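Local coordinates for 2-C-methyl-D-erythritol 2,4-cyclodiphosphate synthase (Thermus thermophilus, PDB 1IV2), which catalyses the conversion of CDP-methylerythritol 2-phosphate to methylerythritol 2,4-cyclodiphosphate with release of CMP, a step in isoprenoid precursor biosynthesis, at residues R16-C21 with L98-P103; Y52-I57 with R82-R87. The protein carries 3 engineered substitutions. One frame throughout, in Å; residues are numbered along the deposited sequence.

Contact 1: residues R16-C21 with L98-P103; sequences RPLYLC and LTLDRP. With CDP (cytidine-5'-diphosphate), chain M.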
loop_
_atom_site.group_PDB
_atom_site.type_symbol
_atom_site.label_atom_id
_atom_site.label_comp_id
_atom_site.label_asym_id
_atom_site.label_seq_id
_atom_site.Cartn_x
_atom_site.Cartn_y
_atom_site.Cartn_z
ATOM N N ARG A 16 -22.755 -6.278 14.439
ATOM C CA ARG A 16 -21.968 -7.495 14.254
ATOM C C ARG A 16 -20.679 -7.397 15.059
ATOM O O ARG A 16 -20.169 -6.285 15.227
ATOM C CB ARG A 16 -21.659 -7.740 12.780
ATOM C CG ARG A 16 -22.887 -7.805 11.889
ATOM C CD ARG A 16 -22.570 -7.987 10.418
ATOM N NE ARG A 16 -23.769 -8.285 9.631
ATOM C CZ ARG A 16 -23.783 -9.221 8.679
ATOM N NH1 ARG A 16 -22.672 -9.910 8.430
ATOM N NH2 ARG A 16 -24.888 -9.463 7.982
ATOM N N PRO A 17 -20.123 -8.485 15.581
ATOM C CA PRO A 17 -18.863 -8.351 16.307
ATOM C C PRO A 17 -17.736 -7.887 15.388
ATOM O O PRO A 17 -17.627 -8.192 14.206
ATOM C CB PRO A 17 -18.553 -9.761 16.822
ATOM C CG PRO A 17 -19.462 -10.672 16.084
ATOM C CD PRO A 17 -20.615 -9.869 15.574
ATOM N N LEU A 18 -16.844 -7.106 15.991
ATOM C CA LEU A 18 -15.702 -6.593 15.254
ATOM C C LEU A 18 -14.466 -7.329 15.739
ATOM O O LEU A 18 -14.186 -7.237 16.924
ATOM C CB LEU A 18 -15.500 -5.089 15.481
ATOM C CG LEU A 18 -14.226 -4.533 14.813
ATOM C CD1 LEU A 18 -14.325 -4.644 13.296
ATOM C CD2 LEU A 18 -13.972 -3.099 15.262
ATOM N N TYR A 19 -13.751 -8.021 14.876
ATOM C CA TYR A 19 -12.498 -8.673 15.188
ATOM C C TYR A 19 -11.369 -7.974 14.452
ATOM O O TYR A 19 -11.499 -7.876 13.226
ATOM C CB TYR A 19 -12.551 -10.143 14.733
ATOM C CG TYR A 19 -13.668 -10.833 15.494
ATOM C CD1 TYR A 19 -13.437 -11.098 16.837
ATOM C CD2 TYR A 19 -14.872 -11.185 14.918
ATOM C CE1 TYR A 19 -14.417 -11.722 17.594
ATOM C CE2 TYR A 19 -15.862 -11.814 15.669
ATOM C CZ TYR A 19 -15.610 -12.076 17.007
ATOM O OH TYR A 19 -16.538 -12.696 17.820
ATOM N N LEU A 20 -10.361 -7.535 15.184
ATOM C CA LEU A 20 -9.144 -6.942 14.642
ATOM C C LEU A 20 -7.900 -7.408 15.395
ATOM O O LEU A 20 -7.890 -7.406 16.630
ATOM C CB LEU A 20 -9.207 -5.409 14.668
ATOM C CG LEU A 20 -10.134 -4.822 13.590
ATOM C CD1 LEU A 20 -10.342 -3.335 13.865
ATOM C CD2 LEU A 20 -9.607 -5.042 12.185
ATOM N N CYS A 21 -6.885 -7.803 14.629
ATOM C CA CYS A 21 -5.634 -8.266 15.226
ATOM C C CYS A 21 -5.869 -9.454 16.155
ATOM O O CYS A 21 -5.117 -9.597 17.126
ATOM C CB CYS A 21 -4.954 -7.119 15.997
ATOM S SG CYS A 21 -4.546 -5.676 14.949
ATOM N N LEU A 98 -4.626 0.242 9.563
ATOM C CA LEU A 98 -6.044 -0.080 9.511
ATOM C C LEU A 98 -6.833 1.218 9.299
ATOM O O LEU A 98 -6.574 2.154 10.069
ATOM C CB LEU A 98 -6.612 -0.676 10.793
ATOM C CG LEU A 98 -5.817 -1.846 11.364
ATOM C CD1 LEU A 98 -6.419 -2.268 12.692
ATOM C CD2 LEU A 98 -5.802 -2.972 10.350
ATOM N N THR A 99 -7.711 1.155 8.317
ATOM C CA THR A 99 -8.545 2.282 7.928
ATOM C C THR A 99 -10.005 1.962 8.212
ATOM O O THR A 99 -10.603 1.038 7.651
ATOM C CB THR A 99 -8.351 2.639 6.434
ATOM O OG1 THR A 99 -6.974 2.896 6.177
ATOM C CG2 THR A 99 -9.114 3.915 6.080
ATOM N N LEU A 100 -10.592 2.723 9.121
ATOM C CA LEU A 100 -12.008 2.578 9.454
ATOM C C LEU A 100 -12.446 3.843 10.198
ATOM O O LEU A 100 -11.677 4.462 10.946
ATOM C CB LEU A 100 -12.256 1.297 10.248
ATOM C CG LEU A 100 -11.891 1.272 11.728
ATOM C CD1 LEU A 100 -12.370 0.010 12.442
ATOM C CD2 LEU A 100 -10.385 1.400 11.888
ATOM N N ASP A 101 -13.694 4.250 9.977
ATOM C CA ASP A 101 -14.153 5.492 10.587
ATOM C C ASP A 101 -14.439 5.290 12.071
ATOM O O ASP A 101 -14.112 6.157 12.876
ATOM C CB ASP A 101 -15.410 6.029 9.926
ATOM C CG ASP A 101 -15.313 6.317 8.444
ATOM O OD1 ASP A 101 -14.236 6.189 7.843
ATOM O OD2 ASP A 101 -16.356 6.681 7.837
ATOM N N ARG A 102 -15.042 4.155 12.398
ATOM C CA ARG A 102 -15.408 3.890 13.785
ATOM C C ARG A 102 -15.343 2.381 13.996
ATOM O O ARG A 102 -15.507 1.678 12.991
ATOM C CB ARG A 102 -16.800 4.426 14.108
ATOM C CG ARG A 102 -17.901 3.717 13.338
ATOM C CD ARG A 102 -19.148 4.589 13.197
ATOM N NE ARG A 102 -20.087 3.970 12.257
ATOM C CZ ARG A 102 -21.352 3.668 12.512
ATOM N NH1 ARG A 102 -21.902 3.919 13.695
ATOM N NH2 ARG A 102 -22.077 3.109 11.557
ATOM N N PRO A 103 -15.087 1.907 15.196
ATOM C CA PRO A 103 -14.863 2.734 16.375
ATOM C C PRO A 103 -13.430 3.248 16.384
ATOM O O PRO A 103 -12.599 2.822 15.585
ATOM C CB PRO A 103 -15.043 1.741 17.526
ATOM C CG PRO A 103 -14.503 0.461 16.942
ATOM C CD PRO A 103 -14.948 0.456 15.508
HETATM O O3B CDP M . -6.782 13.816 9.568
HETATM P PB CDP M . -5.773 12.881 10.128
HETATM O O1B CDP M . -4.759 12.848 9.019
HETATM O O2B CDP M . -5.177 13.544 11.386
HETATM O O3A CDP M . -6.075 11.464 10.579
HETATM P PA CDP M . -7.500 10.794 10.763
HETATM O O1A CDP M . -7.888 9.692 9.708
HETATM O O2A CDP M . -8.544 11.738 11.064
HETATM O "O5'" CDP M . -7.149 9.991 12.115
HETATM C "C5'" CDP M . -6.765 10.709 13.255
HETATM C "C4'" CDP M . -6.296 9.738 14.223
HETATM O "O4'" CDP M . -7.258 8.860 14.845
HETATM C "C3'" CDP M . -5.140 8.798 13.782
HETATM O "O3'" CDP M . -3.811 9.324 13.547
HETATM C "C2'" CDP M . -5.331 7.572 14.653
HETATM O "O2'" CDP M . -4.688 8.099 15.788
HETATM C "C1'" CDP M . -6.589 7.766 15.418
HETATM N N1 CDP M . -7.665 6.781 14.871
HETATM C C2 CDP M . -8.257 5.842 15.800
HETATM O O2 CDP M . -7.902 5.822 16.993
HETATM N N3 CDP M . -9.196 4.957 15.407
HETATM C C4 CDP M . -9.668 4.911 14.056
HETATM N N4 CDP M . -10.613 4.021 13.726
HETATM C C5 CDP M . -9.139 5.811 13.063
HETATM C C6 CDP M . -8.170 6.695 13.527
#

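Contact 2: residues Y52-I57 with R82-R87; sequences YGLGDI and RLVEAR. With CDP (cytidine-5'-diphosphate), chain I.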
loop_
_atom_site.group_PDB
_atom_site.type_symbol
_atom_site.label_atom_id
_atom_site.label_comp_id
_atom_site.label_asym_id
_atom_site.label_seq_id
_atom_site.Cartn_x
_atom_site.Cartn_y
_atom_site.Cartn_z
ATOM N N TYR A 52 6.743 -15.560 0.186
ATOM C CA TYR A 52 7.312 -16.779 -0.395
ATOM C C TYR A 52 6.583 -17.221 -1.644
ATOM O O TYR A 52 6.838 -18.307 -2.140
ATOM C CB TYR A 52 7.315 -17.931 0.630
ATOM C CG TYR A 52 8.568 -17.801 1.469
ATOM C CD1 TYR A 52 8.570 -16.920 2.539
ATOM C CD2 TYR A 52 9.714 -18.525 1.183
ATOM C CE1 TYR A 52 9.703 -16.775 3.321
ATOM C CE2 TYR A 52 10.848 -18.381 1.966
ATOM C CZ TYR A 52 10.827 -17.506 3.023
ATOM O OH TYR A 52 11.941 -17.349 3.814
ATOM N N GLY A 53 5.687 -16.400 -2.204
ATOM C CA GLY A 53 5.052 -16.813 -3.450
ATOM C C GLY A 53 4.064 -17.956 -3.229
ATOM O O GLY A 53 3.747 -18.679 -4.188
ATOM N N LEU A 54 3.564 -18.123 -1.997
ATOM C CA LEU A 54 2.803 -19.325 -1.661
ATOM C C LEU A 54 1.347 -19.262 -2.042
ATOM O O LEU A 54 0.660 -20.286 -1.977
ATOM C CB LEU A 54 2.861 -19.637 -0.162
ATOM C CG LEU A 54 4.259 -19.873 0.406
ATOM C CD1 LEU A 54 4.197 -19.959 1.926
ATOM C CD2 LEU A 54 4.882 -21.133 -0.192
ATOM N N GLY A 55 0.860 -18.093 -2.432
ATOM C CA GLY A 55 -0.540 -18.000 -2.794
ATOM C C GLY A 55 -1.228 -16.906 -1.999
ATOM O O GLY A 55 -0.574 -15.909 -1.705
ATOM N N ASP A 56 -2.505 -17.130 -1.706
ATOM C CA ASP A 56 -3.207 -16.162 -0.871
ATOM C C ASP A 56 -4.194 -16.938 -0.012
ATOM O O ASP A 56 -4.307 -18.161 -0.116
ATOM C CB ASP A 56 -3.852 -15.060 -1.705
ATOM C CG ASP A 56 -4.971 -15.463 -2.636
ATOM O OD1 ASP A 56 -5.765 -16.368 -2.292
ATOM O OD2 ASP A 56 -5.054 -14.863 -3.734
ATOM N N ILE A 57 -4.898 -16.238 0.865
ATOM C CA ILE A 57 -5.665 -16.974 1.860
ATOM C C ILE A 57 -6.839 -17.707 1.232
ATOM O O ILE A 57 -7.369 -18.649 1.817
ATOM C CB ILE A 57 -6.198 -16.046 2.978
ATOM C CG1 ILE A 57 -6.979 -14.838 2.458
ATOM C CG2 ILE A 57 -5.050 -15.637 3.861
ATOM C CD1 ILE A 57 -7.773 -14.126 3.543
ATOM N N ARG A 82 4.008 -21.032 9.937
ATOM C CA ARG A 82 4.562 -22.393 9.943
ATOM C C ARG A 82 5.102 -22.686 8.547
ATOM O O ARG A 82 6.216 -23.197 8.383
ATOM C CB ARG A 82 3.499 -23.408 10.372
ATOM C CG ARG A 82 4.042 -24.837 10.421
ATOM C CD ARG A 82 2.932 -25.844 10.687
ATOM N NE ARG A 82 2.207 -26.132 9.452
ATOM C CZ ARG A 82 2.713 -26.871 8.470
ATOM N NH1 ARG A 82 3.933 -27.393 8.566
ATOM N NH2 ARG A 82 2.019 -27.111 7.361
ATOM N N LEU A 83 4.341 -22.311 7.504
ATOM C CA LEU A 83 4.801 -22.534 6.134
ATOM C C LEU A 83 6.038 -21.743 5.754
ATOM O O LEU A 83 6.935 -22.282 5.101
ATOM C CB LEU A 83 3.683 -22.222 5.123
ATOM C CG LEU A 83 2.534 -23.231 5.081
ATOM C CD1 LEU A 83 1.380 -22.688 4.244
ATOM C CD2 LEU A 83 2.994 -24.577 4.539
ATOM N N VAL A 84 6.152 -20.465 6.127
ATOM C CA VAL A 84 7.352 -19.741 5.691
ATOM C C VAL A 84 8.584 -20.212 6.481
ATOM O O VAL A 84 9.653 -20.339 5.871
ATOM C CB VAL A 84 7.159 -18.218 5.785
ATOM C CG1 VAL A 84 6.059 -17.803 4.811
ATOM C CG2 VAL A 84 6.809 -17.759 7.186
ATOM N N GLU A 85 8.398 -20.457 7.776
ATOM C CA GLU A 85 9.449 -20.904 8.687
ATOM C C GLU A 85 10.031 -22.204 8.135
ATOM O O GLU A 85 11.240 -22.405 8.133
ATOM C CB GLU A 85 8.956 -21.119 10.111
ATOM C CG GLU A 85 8.982 -19.876 10.989
ATOM C CD GLU A 85 8.025 -19.970 12.159
ATOM O OE1 GLU A 85 7.624 -21.088 12.562
ATOM O OE2 GLU A 85 7.643 -18.907 12.697
ATOM N N ALA A 86 9.120 -23.053 7.660
ATOM C CA ALA A 86 9.569 -24.358 7.148
ATOM C C ALA A 86 10.438 -24.183 5.914
ATOM O O ALA A 86 11.219 -25.069 5.626
ATOM C CB ALA A 86 8.369 -25.226 6.826
ATOM N N ARG A 87 10.295 -23.054 5.217
ATOM C CA ARG A 87 11.111 -22.741 4.054
ATOM C C ARG A 87 12.296 -21.852 4.405
ATOM O O ARG A 87 12.923 -21.316 3.493
ATOM C CB ARG A 87 10.230 -22.089 2.979
ATOM C CG ARG A 87 9.075 -23.048 2.672
ATOM C CD ARG A 87 8.280 -22.664 1.453
ATOM N NE ARG A 87 7.088 -23.432 1.188
ATOM C CZ ARG A 87 6.300 -24.169 1.946
ATOM N NH1 ARG A 87 6.460 -24.386 3.250
ATOM N NH2 ARG A 87 5.261 -24.738 1.324
HETATM O O3B CDP I . -13.343 -12.231 2.280
HETATM P PB CDP I . -11.918 -12.533 1.897
HETATM O O1B CDP I . -11.155 -11.704 2.878
HETATM O O2B CDP I . -11.740 -14.051 2.098
HETATM O O3A CDP I . -11.442 -12.234 0.492
HETATM P PA CDP I . -12.328 -11.845 -0.785
HETATM O O1A CDP I . -11.986 -10.419 -1.371
HETATM O O2A CDP I . -13.701 -12.265 -0.842
HETATM O "O5'" CDP I . -11.511 -12.875 -1.748
HETATM C "C5'" CDP I . -11.514 -14.244 -1.454
HETATM C "C4'" CDP I . -10.617 -14.844 -2.439
HETATM O "O4'" CDP I . -10.857 -14.803 -3.860
HETATM C "C3'" CDP I . -9.110 -14.483 -2.286
HETATM O "O3'" CDP I . -8.450 -14.725 -1.022
HETATM C "C2'" CDP I . -8.513 -14.666 -3.655
HETATM O "O2'" CDP I . -8.219 -16.036 -3.553
HETATM C "C1'" CDP I . -9.641 -15.099 -4.528
HETATM N N1 CDP I . -9.940 -13.998 -5.581
HETATM C C2 CDP I . -9.772 -14.289 -6.980
HETATM O O2 CDP I . -9.359 -15.415 -7.347
HETATM N N3 CDP I . -10.025 -13.368 -7.933
HETATM C C4 CDP I . -10.510 -12.063 -7.590
HETATM N N4 CDP I . -10.791 -11.140 -8.541
HETATM C C5 CDP I . -10.720 -11.701 -6.215
HETATM C C6 CDP I . -10.432 -12.675 -5.276
HETATM O O HOH W 1 14.149 -18.628 2.998
#

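Contact 1: residues R16-C21 with L98-P103
Leu18 swings its CG opposite its own backbone N (chi1 175°), which sends the isobutyl group straight at Pro103, while Leu100, with its CG between backbone N and carbonyl carbon (chi1 77°), turns its fork to face Leu20 with CD1 and the cytosine amine with CD2. Leu18 and Pro103 meet tip to tip, CD2 of Leu18 lying 3.7 Å from CD of Pro103, whose ring follows a cis peptide bond. Leu20 does likewise with Leu100: their CD1 methyls approach to 4.2 Å, and the same Leu20 methyl also rests 4.2 Å from CD1 of Leu98. Cys21 SG adds a looser touch on Leu98. Strand 19-20, paired with 23-24, thus packs on the end of strand 91-99 and the loop after it. No hydrogen bond crosses between 16-21 and 98-103; Val142 of strand 141-150 lies against Leu20, and Leu105 against both Leu98 and Leu100.

Behind this layer sits the cytosine of CDP. Its exocyclic amine N4 donates to Leu100 O at 3.0 Å (164°) and to Pro103 O, also 3.0 Å from N4, and Leu100 CD2 comes within 3.2 Å of N4. Cutting Leu100 back to an alanine here is likely to leave Leu20 CD1 without one of its two methyl neighbours and to open a gap beside the amine. Leu100 to Pro103 belong to the site for the CDP-linked substrate, and the chemistry is that of base recognition: two backbone acceptors grip an amino group, as suits cytosine, and a wholly apolar contact backs the loop that carries them.

Contact 2: residues Y52-I57 with R82-R87
Tyr52 lays its ring against Val84 on the last turn of helix 73-86: CD1 of Tyr52 is 3.5 Å from CG1 of Val84, and the carbonyl O of Val84 lies over one face, offset toward the rim. Arg87 runs past the ring the other way and nears it through its CB, 3.9 Å from Tyr52 CE2. Leu54, its CG anti to the carbonyl carbon (chi1 -60°), forks between these neighbours, CD1 reaching 4.0 Å from Leu83 CB and also touching Val84, while CD2 lies 3.5 Å from Arg87 NE. At the ring's outer end a water in the ring plane joins Tyr52 OH (2.7 Å) to Arg87 O, to which it donates.

Farther out, Arg2 makes a cation-pi contact with Tyr52, and Ala89 packs on both Tyr52 and Val84. Arg87 NH1 also makes a weak bond back to Leu83 O. Gly53, at positive phi, is the C-prime residue of the Schellman motif that ends helix 39-51, and the turn sets Tyr52 and Leu54 against the second helix. Asp56 N-caps helix 57-60, its OD1 accepts from CDP O2' at 2.8 Å, and its OD2 forms a salt bridge with Arg109 of the third subunit. What joins the two helix ends is therefore mostly apolar contact plus a single water bridge, whereas Asp56 divides its carboxylate between helix cap, ribose and neighbouring subunit.

The two contacts lie on opposite sides of the chain's centre, their own centres 27 Å apart and their nearest atoms about 12 Å apart, and contact 2 is nested in the chain between the segments that contact 1 brings together. Their segments reach two different pockets of the homotrimer: 98-103 through its carbonyls, 52-57 through Asp56, at the end away from the helix contact. The nucleotide beside contact 1 is also bonded to Asp56 of the second subunit; for the one at Asp56 of this chain, Leu100 and Pro103 of the third subunit take the base. Each pocket thus combines the base-binding loop of one subunit with the ribose-binding loop of another.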